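Local coordinates for CHIR AB1 (Gallus gallus, PDB 2VSD), which is a chicken immune receptor that probably binds the Fc part of avian antibody, here as its extracellular immunoglobulin domain, at residues V62-L65 with E66-G69. Numbering follows the deposited sequence.
Sequences VTNL and EDAG. With NAG (2-acetamido-2-deoxy-beta-D-glucopyranose), chain B; NAG (2-acetamido-2-deoxy-beta-D-glucopyranose), chain C.
Asp-67 turns its carboxylate back toward the chain that precedes it, and OD2 gathers two backbone N-H groups at once. Thr-63 N comes to Asp-67 OD2 nearly in line with its C-O bond at 2.8 Å, whereas Asn-64 N reaches Asp-67 OD2 at 3.1 Å from above the carboxylate plane. A water tightens this grip, taking a bond from Thr-63 OG1 and donating one to Asp-67 OD2 at 2.6 Å. With CG lying beside its own backbone N (chi1 -74°), Asp-67 can meet both donors while Asp-67 N returns a bond to Asn-64 O at 3.1 Å. One step on, Ala-68 N bonds Leu-65 O, closing the short 3-10 turn. The turn belongs to the E-F loop, which carries the immunoglobulin sandwich from strand 55-61 in one sheet to 69-78 in the other; Tyr-71 OH bonds Asp-67 O, a tyrosine corner. Asp-67 OD1 forms a salt bridge with Arg-44, tying the turn to strand 42-49. On the buried side Val-62 CG1 lies 3.9 Å from Asp-67 OD2, and this valine packs on Leu-18 and Leu-94. With an alanine here, the N-H groups of Thr-63 and Asn-64 would probably lose their shared acceptor, and Arg-44 this salt-bridge partner. The glycan end is looser: Leu-65 and Glu-66 are exposed beside the sugars, the first of which donates N2 to Glu-66 O at 2.8 Å, though Ala-68 is tucked between the glycan and Leu-94.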
loop_
_atom_site.group_PDB
_atom_site.type_symbol
_atom_site.label_atom_id
_atom_site.label_comp_id
_atom_site.label_asym_id
_atom_site.label_seq_id
_atom_site.Cartn_x
_atom_site.Cartn_y
_atom_site.Cartn_z
ATOM N N VAL A 62 -9.148 -7.338 17.491
ATOM C CA VAL A 62 -8.706 -6.094 18.117
ATOM C C VAL A 62 -7.749 -6.500 19.239
ATOM O O VAL A 62 -8.163 -7.190 20.199
ATOM C CB VAL A 62 -9.906 -5.298 18.652
ATOM C CG1 VAL A 62 -9.446 -3.993 19.312
ATOM C CG2 VAL A 62 -10.930 -5.016 17.489
ATOM N N THR A 63 -6.470 -6.159 19.105
ATOM C CA THR A 63 -5.484 -6.613 20.083
ATOM C C THR A 63 -4.835 -5.454 20.819
ATOM O O THR A 63 -4.058 -5.671 21.753
ATOM C CB THR A 63 -4.388 -7.443 19.419
ATOM O OG1 THR A 63 -3.625 -6.603 18.523
ATOM C CG2 THR A 63 -5.007 -8.606 18.638
ATOM N N ASN A 64 -5.105 -4.222 20.413
ATOM C CA ASN A 64 -4.518 -3.133 21.213
ATOM C C ASN A 64 -5.215 -1.823 20.923
ATOM O O ASN A 64 -6.004 -1.740 19.988
ATOM C CB ASN A 64 -3.013 -3.038 20.977
ATOM C CG ASN A 64 -2.684 -2.617 19.552
ATOM O OD1 ASN A 64 -2.624 -3.431 18.632
ATOM N ND2 ASN A 64 -2.524 -1.342 19.366
ATOM N N LEU A 65 -4.933 -0.813 21.738
ATOM C CA LEU A 65 -5.630 0.459 21.646
ATOM C C LEU A 65 -5.369 1.166 20.315
ATOM O O LEU A 65 -6.212 1.986 19.900
ATOM C CB LEU A 65 -5.170 1.382 22.779
ATOM C CG LEU A 65 -5.530 0.893 24.189
ATOM C CD1 LEU A 65 -4.919 1.885 25.219
ATOM C CD2 LEU A 65 -6.997 0.701 24.404
ATOM N N GLU A 66 -4.247 0.866 19.670
ATOM C CA GLU A 66 -3.913 1.512 18.399
ATOM C C GLU A 66 -4.728 1.005 17.213
ATOM O O GLU A 66 -4.630 1.553 16.113
ATOM C CB GLU A 66 -2.396 1.491 18.128
ATOM C CG GLU A 66 -1.614 2.256 19.242
ATOM C CD GLU A 66 -0.116 2.258 18.993
ATOM O OE1 GLU A 66 0.347 1.448 18.164
ATOM O OE2 GLU A 66 0.596 3.064 19.645
ATOM N N ASP A 67 -5.561 -0.010 17.456
ATOM C CA ASP A 67 -6.499 -0.491 16.441
ATOM C C ASP A 67 -7.639 0.492 16.217
ATOM O O ASP A 67 -8.263 0.472 15.185
ATOM C CB ASP A 67 -7.093 -1.877 16.801
ATOM C CG ASP A 67 -6.100 -2.999 16.611
ATOM O OD1 ASP A 67 -5.380 -2.991 15.589
ATOM O OD2 ASP A 67 -6.041 -3.891 17.478
ATOM N N ALA A 68 -7.886 1.360 17.187
ATOM C CA ALA A 68 -8.926 2.374 17.051
ATOM C C ALA A 68 -8.549 3.349 15.932
ATOM O O ALA A 68 -7.381 3.509 15.617
ATOM C CB ALA A 68 -9.084 3.124 18.384
ATOM N N GLY A 69 -9.531 3.981 15.303
ATOM C CA GLY A 69 -9.175 5.075 14.393
ATOM C C GLY A 69 -9.973 5.070 13.116
ATOM O O GLY A 69 -11.057 4.464 13.033
HETATM C C1 NAG B . -5.359 5.949 14.812
HETATM C C2 NAG B . -4.281 5.349 15.725
HETATM C C3 NAG B . -4.732 5.187 17.197
HETATM C C4 NAG B . -5.506 6.419 17.682
HETATM C C5 NAG B . -6.534 6.856 16.620
HETATM C C6 NAG B . -7.341 8.118 16.971
HETATM C C7 NAG B . -2.662 3.909 14.519
HETATM C C8 NAG B . -1.992 5.133 14.042
HETATM N N2 NAG B . -3.787 4.048 15.245
HETATM O O3 NAG B . -3.578 4.935 18.003
HETATM O O4 NAG B . -6.288 6.185 18.843
HETATM O O5 NAG B . -5.865 7.122 15.392
HETATM O O6 NAG B . -6.425 9.167 17.288
HETATM O O7 NAG B . -2.161 2.817 14.150
HETATM C C1 NAG C . -5.703 5.945 20.157
HETATM C C2 NAG C . -6.579 6.504 21.301
HETATM C C3 NAG C . -5.812 7.077 22.476
HETATM C C4 NAG C . -4.496 6.341 22.702
HETATM C C5 NAG C . -3.617 6.411 21.442
HETATM C C6 NAG C . -2.353 5.547 21.480
HETATM C C7 NAG C . -8.865 6.877 20.597
HETATM C C8 NAG C . -9.949 7.818 20.159
HETATM N N2 NAG C . -7.674 7.383 20.873
HETATM O O3 NAG C . -6.653 6.965 23.607
HETATM O O4 NAG C . -3.840 7.067 23.721
HETATM O O5 NAG C . -4.292 5.994 20.260
HETATM O O6 NAG C . -2.681 4.273 22.013
HETATM O O7 NAG C . -9.127 5.668 20.653
HETATM O O HOH W 1 -4.992 -5.852 16.100
#